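Local coordinates for N-acetyl-L-2,4-diaminobutyric acid deacetylase (Ruegeria pomeroyi, PDB 6TWL), which probably uses zinc to remove the acetyl group from N-acetyl-L-2,4-diaminobutyric acid during the breakdown of the stress protectant ectoine, at residues 250-253 and 257-260; 22-27 and 122-127; 227-232 and 236-241. All blocks are in the same frame, centred on the assembly; numbering follows the deposited sequence.

Followed from the N terminus, contact 2 comes first: it closes a long loop of 94 residues, bringing the end of strand 16-24 against helix 121-133 near one side of the large mixed sheet. Contact 3 closes a very short one, where the chain leaves helix 218-234 and folds back along its last turns. Contact 1 is equally local, a turn that takes the chain out of strand 248-251, at the other side of that sheet, into strand 258-260 of a smaller antiparallel sheet. The three loops follow in series, neither nesting nor crossing. Contacts 1 and 2 lie on opposite sides of the chain's centre, their own centres about 37 Å apart.

Contact 1 (250-253 and 257-260); sequences LTMP and CFVF
Cys257 supplies the sulfur on which Met252 and Pro253, at the end of segment 250-253, come to rest. Its SG stands beside its own backbone N, anti to the carbonyl carbon (chi1 -72°). There it meets Pro253 through the ring carbon CD, 3.6 Å from SG, and the backbone of Met252, whose CA lies 3.8 Å from the same sulfur. The side chain of Met252 adds a looser contact, its CB 4.2 Å from SG.

The large mixed sheet belongs to the zinc-exopeptidase-like alpha/beta fold of the succinylglutamate desuccinylase/aspartoacylase family, and here the chain crosses from it into a smaller antiparallel sheet. Strand 248-251 is an outermost strand of the former, whereas strand 258-260 runs antiparallel to strand 321-326 in the latter. Thr251, Pro253 and Cys257 all lean on Val327, so the C-terminal end of the chain packs against the turn.

The second kind of contact is methyl against ring. The chain of Met252 bends at its last torsion (chi3 40°) and crosses the Phe258 side chain at about a right angle. Its CE comes obliquely to the far end of the ring, a tight 3.3 Å from CZ and 4.0 Å from CE2 of Phe258. Met252 also touches Ile308, and its side chain lies about 8 Å from that of Glu209, which binds zinc in another structure of this protein; no metal is bound here.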
# COMPACT_ATOMS: atom_id res chain seq x y z
N LEU A 250 -11.40 12.38 2.79
CA LEU A 250 -10.96 13.10 1.60
C LEU A 250 -11.32 12.32 0.35
O LEU A 250 -11.42 11.09 0.37
CB LEU A 250 -9.45 13.36 1.62
CG LEU A 250 -8.90 14.03 2.88
CD1 LEU A 250 -7.42 13.75 3.01
CD2 LEU A 250 -9.16 15.53 2.84
N THR A 251 -11.51 13.06 -0.74
CA THR A 251 -11.73 12.49 -2.06
C THR A 251 -10.83 13.20 -3.06
O THR A 251 -10.48 14.37 -2.88
CB THR A 251 -13.20 12.61 -2.51
OG1 THR A 251 -13.50 13.99 -2.79
CG2 THR A 251 -14.15 12.10 -1.44
N MET A 252 -10.45 12.48 -4.11
CA MET A 252 -9.71 13.03 -5.25
C MET A 252 -10.59 12.85 -6.48
O MET A 252 -10.39 11.91 -7.26
CB MET A 252 -8.35 12.36 -5.42
CG MET A 252 -7.31 12.76 -4.40
SD MET A 252 -6.11 11.44 -4.15
CE MET A 252 -5.91 10.88 -5.83
N PRO A 253 -11.57 13.73 -6.68
CA PRO A 253 -12.60 13.50 -7.70
C PRO A 253 -12.24 13.94 -9.11
O PRO A 253 -13.00 13.64 -10.04
CB PRO A 253 -13.77 14.33 -7.17
CG PRO A 253 -13.11 15.49 -6.50
CD PRO A 253 -11.81 14.97 -5.93
N CYS A 257 -7.04 17.85 -9.02
CA CYS A 257 -6.37 17.62 -7.75
C CYS A 257 -4.86 17.51 -7.89
O CYS A 257 -4.15 17.57 -6.89
CB CYS A 257 -6.91 16.35 -7.09
SG CYS A 257 -8.60 16.47 -6.45
N PHE A 258 -4.37 17.36 -9.12
CA PHE A 258 -2.97 17.08 -9.38
C PHE A 258 -2.33 18.26 -10.09
O PHE A 258 -2.91 18.82 -11.03
CB PHE A 258 -2.82 15.82 -10.24
CG PHE A 258 -3.47 14.61 -9.65
CD1 PHE A 258 -4.83 14.39 -9.80
CD2 PHE A 258 -2.73 13.68 -8.95
CE1 PHE A 258 -5.43 13.28 -9.26
CE2 PHE A 258 -3.32 12.57 -8.40
CZ PHE A 258 -4.67 12.36 -8.56
N VAL A 259 -1.13 18.64 -9.65
CA VAL A 259 -0.36 19.71 -10.26
C VAL A 259 1.00 19.13 -10.65
O VAL A 259 1.74 18.65 -9.78
CB VAL A 259 -0.20 20.91 -9.32
CG1 VAL A 259 0.83 21.88 -9.88
CG2 VAL A 259 -1.54 21.59 -9.11
N PHE A 260 1.31 19.16 -11.94
CA PHE A 260 2.54 18.58 -12.44
C PHE A 260 3.53 19.66 -12.83
O PHE A 260 3.15 20.74 -13.30
CB PHE A 260 2.24 17.67 -13.64
CG PHE A 260 1.36 16.50 -13.30
CD1 PHE A 260 1.86 15.46 -12.54
CD2 PHE A 260 0.04 16.46 -13.71
CE1 PHE A 260 1.06 14.39 -12.20
CE2 PHE A 260 -0.76 15.39 -13.38
CZ PHE A 260 -0.25 14.35 -12.62

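Contact 2 (22-27 and 122-127); sequences LKLPHS and TEKIAD
Leu24 sends both methyls of its fork into the side of helix 121-133, one to each of two consecutive residues. CD1 lies along the aliphatic part of Lys124, 4.0 Å from Lys124 CD and 4.1 Å from Lys124 CB. The other methyl, CD2, reaches Ile125, whose CG1 is 4.3 Å away. With CG lodged between its backbone N and carbonyl carbon (chi1 63°), a less common first torsion, Leu24 turns these two methyls onto Lys124 and Ile125.

Lys124 stretches out beyond CG and crosses the leucine obliquely, so its methylenes do the packing while the ammonium group travels on past it. That NZ ends 5.6 Å from ND1 of His26, near but not in contact.

One shell further out, Leu24 also leans on Val36 and Ile6, and Ile125 packs on Ile38 of the neighbouring strand 36-45. Asn4 adds a polar tie from the N-terminal segment, its ND2 hydrogen-bonded to the backbone O of Lys124. Leu22 continues the apolar row onto Tyr128 and Phe129, further along the same helix. The result is the helix-on-sheet packing of an alpha/beta fold, here between helix 121-133 and two antiparallel strands toward one side of the large mixed sheet.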
# COMPACT_ATOMS: atom_id res chain seq x y z
N LEU A 22 7.79 -18.82 -0.14
CA LEU A 22 7.26 -19.35 -1.38
C LEU A 22 8.43 -19.54 -2.34
O LEU A 22 9.21 -18.61 -2.57
CB LEU A 22 6.22 -18.40 -1.99
CG LEU A 22 5.02 -18.00 -1.15
CD1 LEU A 22 4.33 -16.78 -1.76
CD2 LEU A 22 4.04 -19.15 -1.01
N LYS A 23 8.56 -20.74 -2.89
CA LYS A 23 9.72 -21.12 -3.69
C LYS A 23 9.27 -21.65 -5.04
O LYS A 23 8.34 -22.45 -5.12
CB LYS A 23 10.55 -22.18 -2.95
CG LYS A 23 11.65 -22.82 -3.77
CD LYS A 23 12.46 -23.81 -2.94
CE LYS A 23 11.59 -24.95 -2.43
NZ LYS A 23 12.33 -25.85 -1.50
N LEU A 24 9.92 -21.17 -6.11
CA LEU A 24 9.83 -21.80 -7.43
C LEU A 24 11.26 -21.98 -7.93
O LEU A 24 12.00 -20.99 -8.06
CB LEU A 24 8.99 -21.00 -8.44
CG LEU A 24 9.39 -19.60 -8.89
CD1 LEU A 24 8.80 -19.26 -10.26
CD2 LEU A 24 8.89 -18.64 -7.86
N PRO A 25 11.69 -23.21 -8.19
CA PRO A 25 13.10 -23.45 -8.51
C PRO A 25 13.60 -22.79 -9.78
O PRO A 25 14.81 -22.60 -9.90
CB PRO A 25 13.19 -24.97 -8.59
CG PRO A 25 12.12 -25.44 -7.66
CD PRO A 25 10.99 -24.46 -7.83
N HIS A 26 12.72 -22.41 -10.72
CA HIS A 26 13.14 -21.64 -11.89
C HIS A 26 14.41 -22.21 -12.52
O HIS A 26 15.41 -21.50 -12.70
CB HIS A 26 13.36 -20.18 -11.47
CG HIS A 26 13.60 -19.23 -12.60
ND1 HIS A 26 13.10 -19.42 -13.86
CD2 HIS A 26 14.29 -18.07 -12.64
CE1 HIS A 26 13.47 -18.42 -14.64
NE2 HIS A 26 14.20 -17.58 -13.92
N SER A 27 14.38 -23.49 -12.87
CA SER A 27 15.59 -24.26 -13.09
C SER A 27 15.76 -24.74 -14.52
O SER A 27 15.42 -24.03 -15.46
CB SER A 27 15.59 -25.45 -12.13
OG SER A 27 15.55 -25.00 -10.79
N THR A 122 7.61 -13.55 -13.13
CA THR A 122 6.66 -12.63 -12.52
C THR A 122 5.21 -13.06 -12.76
O THR A 122 4.35 -12.81 -11.92
CB THR A 122 6.87 -11.21 -13.05
OG1 THR A 122 6.98 -11.24 -14.48
CG2 THR A 122 8.14 -10.61 -12.46
N GLU A 123 4.93 -13.69 -13.90
CA GLU A 123 3.57 -14.16 -14.16
C GLU A 123 3.26 -15.45 -13.41
O GLU A 123 2.09 -15.71 -13.10
CB GLU A 123 3.35 -14.34 -15.66
CG GLU A 123 3.91 -13.20 -16.49
CD GLU A 123 3.58 -13.32 -17.97
OE1 GLU A 123 2.70 -14.13 -18.32
OE2 GLU A 123 4.20 -12.59 -18.77
N LYS A 124 4.28 -16.25 -13.10
CA LYS A 124 4.07 -17.41 -12.24
C LYS A 124 3.76 -16.97 -10.81
O LYS A 124 2.90 -17.56 -10.14
CB LYS A 124 5.30 -18.32 -12.26
CG LYS A 124 5.47 -19.10 -13.56
CD LYS A 124 6.57 -20.15 -13.43
CE LYS A 124 7.11 -20.56 -14.80
NZ LYS A 124 8.05 -21.72 -14.72
N ILE A 125 4.44 -15.92 -10.34
CA ILE A 125 4.16 -15.38 -9.01
C ILE A 125 2.77 -14.76 -8.96
O ILE A 125 2.02 -14.95 -7.99
CB ILE A 125 5.25 -14.36 -8.62
CG1 ILE A 125 6.60 -15.06 -8.45
CG2 ILE A 125 4.86 -13.63 -7.34
CD1 ILE A 125 7.77 -14.10 -8.37
N ALA A 126 2.40 -14.01 -10.00
CA ALA A 126 1.07 -13.40 -10.05
C ALA A 126 -0.02 -14.46 -10.15
O ALA A 126 -1.07 -14.34 -9.51
CB ALA A 126 0.98 -12.42 -11.21
N ASP A 127 0.21 -15.51 -10.95
CA ASP A 127 -0.76 -16.59 -11.06
C ASP A 127 -0.96 -17.29 -9.73
O ASP A 127 -2.07 -17.77 -9.44
CB ASP A 127 -0.31 -17.60 -12.12
CG ASP A 127 -1.40 -18.59 -12.48
OD1 ASP A 127 -2.37 -18.18 -13.16
OD2 ASP A 127 -1.29 -19.77 -12.09

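Contact 3 (227-232 and 236-241); sequences GLRNVL and GILKGE
Leu232 and Ile237 flank the Schellman motif that ends helix 218-234. Gly236 is the first residue to leave the helical conformation, with phi at 74°, and turns the chain so that the following residues run back beside the last turns.

The backbone bonds converge on one atom. Leu232 O accepts from Ile237 N at 2.9 Å, the 6→1 bond of the motif, and again from Leu238 N at 3.2 Å. The first donor lies nearly in line with the carbonyl bond; the second sits 64° out of the carbonyl plane. The carbonyl is thus gripped twice, and Thr81 adds an anchor for the turn by bonding through its hydroxyl to Gly236 O.

Apolar contacts close over this cap. Leu232 CD2 faces Ile237 CD1 at 4.4 Å, the hydrophobic pair that commonly bridges a Schellman turn. On another side, Leu232 CB rests 3.9 Å from Leu238 CB. Leu71 and Leu84 extend this apolar patch around Leu232.

Arg229 joins the apolar and polar parts. CG, anti to the backbone N (chi1 -155°), lies 4.1 Å from Leu238 CD1, where the two side chains cross at about a right angle; the chain then bends at chi3 toward Glu241. An alanine here removes the guanidinium and the CG methylene, which would probably leave the Glu241 carbonyl without this donor and residues 238-241 less firmly held to the helix. Gly240 passes close by the guanidinium, its CA 4.3 Å from Arg229 NH1. Arg229 NH2 donates to Glu241 O at 2.6 Å, obliquely, in a short but poorly aligned and therefore weak hydrogen bond.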
# COMPACT_ATOMS: atom_id res chain seq x y z
N GLY A 227 -3.43 0.72 12.78
CA GLY A 227 -4.34 0.43 11.69
C GLY A 227 -4.40 -1.04 11.34
O GLY A 227 -5.46 -1.58 11.01
N LEU A 228 -3.25 -1.73 11.42
CA LEU A 228 -3.22 -3.16 11.15
C LEU A 228 -4.03 -3.92 12.19
O LEU A 228 -4.86 -4.78 11.85
CB LEU A 228 -1.77 -3.65 11.13
CG LEU A 228 -1.45 -5.08 10.70
CD1 LEU A 228 -2.08 -5.42 9.36
CD2 LEU A 228 0.06 -5.26 10.64
N ARG A 229 -3.81 -3.63 13.48
CA ARG A 229 -4.54 -4.32 14.54
C ARG A 229 -6.03 -4.04 14.47
O ARG A 229 -6.86 -4.95 14.58
CB ARG A 229 -3.99 -3.93 15.91
CG ARG A 229 -4.23 -5.00 16.96
CD ARG A 229 -3.89 -4.53 18.36
NE ARG A 229 -4.51 -3.25 18.65
CZ ARG A 229 -5.37 -3.05 19.65
NH1 ARG A 229 -5.72 -4.04 20.45
NH2 ARG A 229 -5.89 -1.84 19.83
N ASN A 230 -6.40 -2.76 14.31
CA ASN A 230 -7.80 -2.38 14.16
C ASN A 230 -8.48 -3.21 13.09
O ASN A 230 -9.54 -3.80 13.32
CB ASN A 230 -7.90 -0.89 13.82
CG ASN A 230 -7.82 0.01 15.04
OD1 ASN A 230 -7.76 -0.46 16.18
ND2 ASN A 230 -7.85 1.32 14.81
N VAL A 231 -7.87 -3.26 11.90
CA VAL A 231 -8.49 -3.94 10.77
C VAL A 231 -8.61 -5.44 11.04
O VAL A 231 -9.60 -6.08 10.66
CB VAL A 231 -7.69 -3.64 9.49
CG1 VAL A 231 -7.86 -4.73 8.46
CG2 VAL A 231 -8.13 -2.30 8.90
N LEU A 232 -7.62 -6.02 11.73
CA LEU A 232 -7.68 -7.44 12.04
C LEU A 232 -8.68 -7.74 13.15
O LEU A 232 -9.33 -8.79 13.13
CB LEU A 232 -6.29 -7.96 12.39
CG LEU A 232 -5.32 -7.90 11.21
CD1 LEU A 232 -3.91 -8.31 11.61
CD2 LEU A 232 -5.84 -8.75 10.06
N GLY A 236 -12.42 -9.74 12.96
CA GLY A 236 -12.64 -10.89 13.80
C GLY A 236 -11.53 -11.92 13.78
O GLY A 236 -11.75 -13.07 14.16
N ILE A 237 -10.34 -11.53 13.33
CA ILE A 237 -9.19 -12.43 13.30
C ILE A 237 -8.33 -12.28 14.55
O ILE A 237 -7.83 -13.27 15.08
CB ILE A 237 -8.36 -12.17 12.02
CG1 ILE A 237 -9.20 -12.45 10.77
CG2 ILE A 237 -7.11 -13.03 12.01
CD1 ILE A 237 -8.45 -12.24 9.48
N LEU A 238 -8.17 -11.05 15.03
CA LEU A 238 -7.37 -10.77 16.21
C LEU A 238 -8.27 -10.39 17.38
O LEU A 238 -9.36 -9.84 17.21
CB LEU A 238 -6.38 -9.64 15.94
CG LEU A 238 -4.98 -10.05 15.46
CD1 LEU A 238 -3.98 -8.94 15.72
CD2 LEU A 238 -4.54 -11.34 16.13
N LYS A 239 -7.80 -10.71 18.59
CA LYS A 239 -8.52 -10.38 19.80
C LYS A 239 -8.06 -9.01 20.32
O LYS A 239 -6.88 -8.67 20.22
CB LYS A 239 -8.30 -11.44 20.88
CG LYS A 239 -6.87 -11.51 21.42
CD LYS A 239 -6.68 -12.60 22.46
CE LYS A 239 -5.33 -13.25 22.25
NZ LYS A 239 -4.69 -14.02 23.35
N GLY A 240 -9.00 -8.24 20.83
CA GLY A 240 -8.65 -7.03 21.55
C GLY A 240 -9.64 -5.91 21.30
O GLY A 240 -10.68 -6.08 20.66
N GLU A 241 -9.28 -4.74 21.83
CA GLU A 241 -10.08 -3.53 21.76
C GLU A 241 -9.49 -2.59 20.72
O GLU A 241 -8.27 -2.43 20.63
CB GLU A 241 -10.13 -2.83 23.12
CG GLU A 241 -11.03 -3.52 24.13
CD GLU A 241 -12.45 -3.68 23.63
OE1 GLU A 241 -13.08 -2.65 23.29
OE2 GLU A 241 -12.95 -4.82 23.59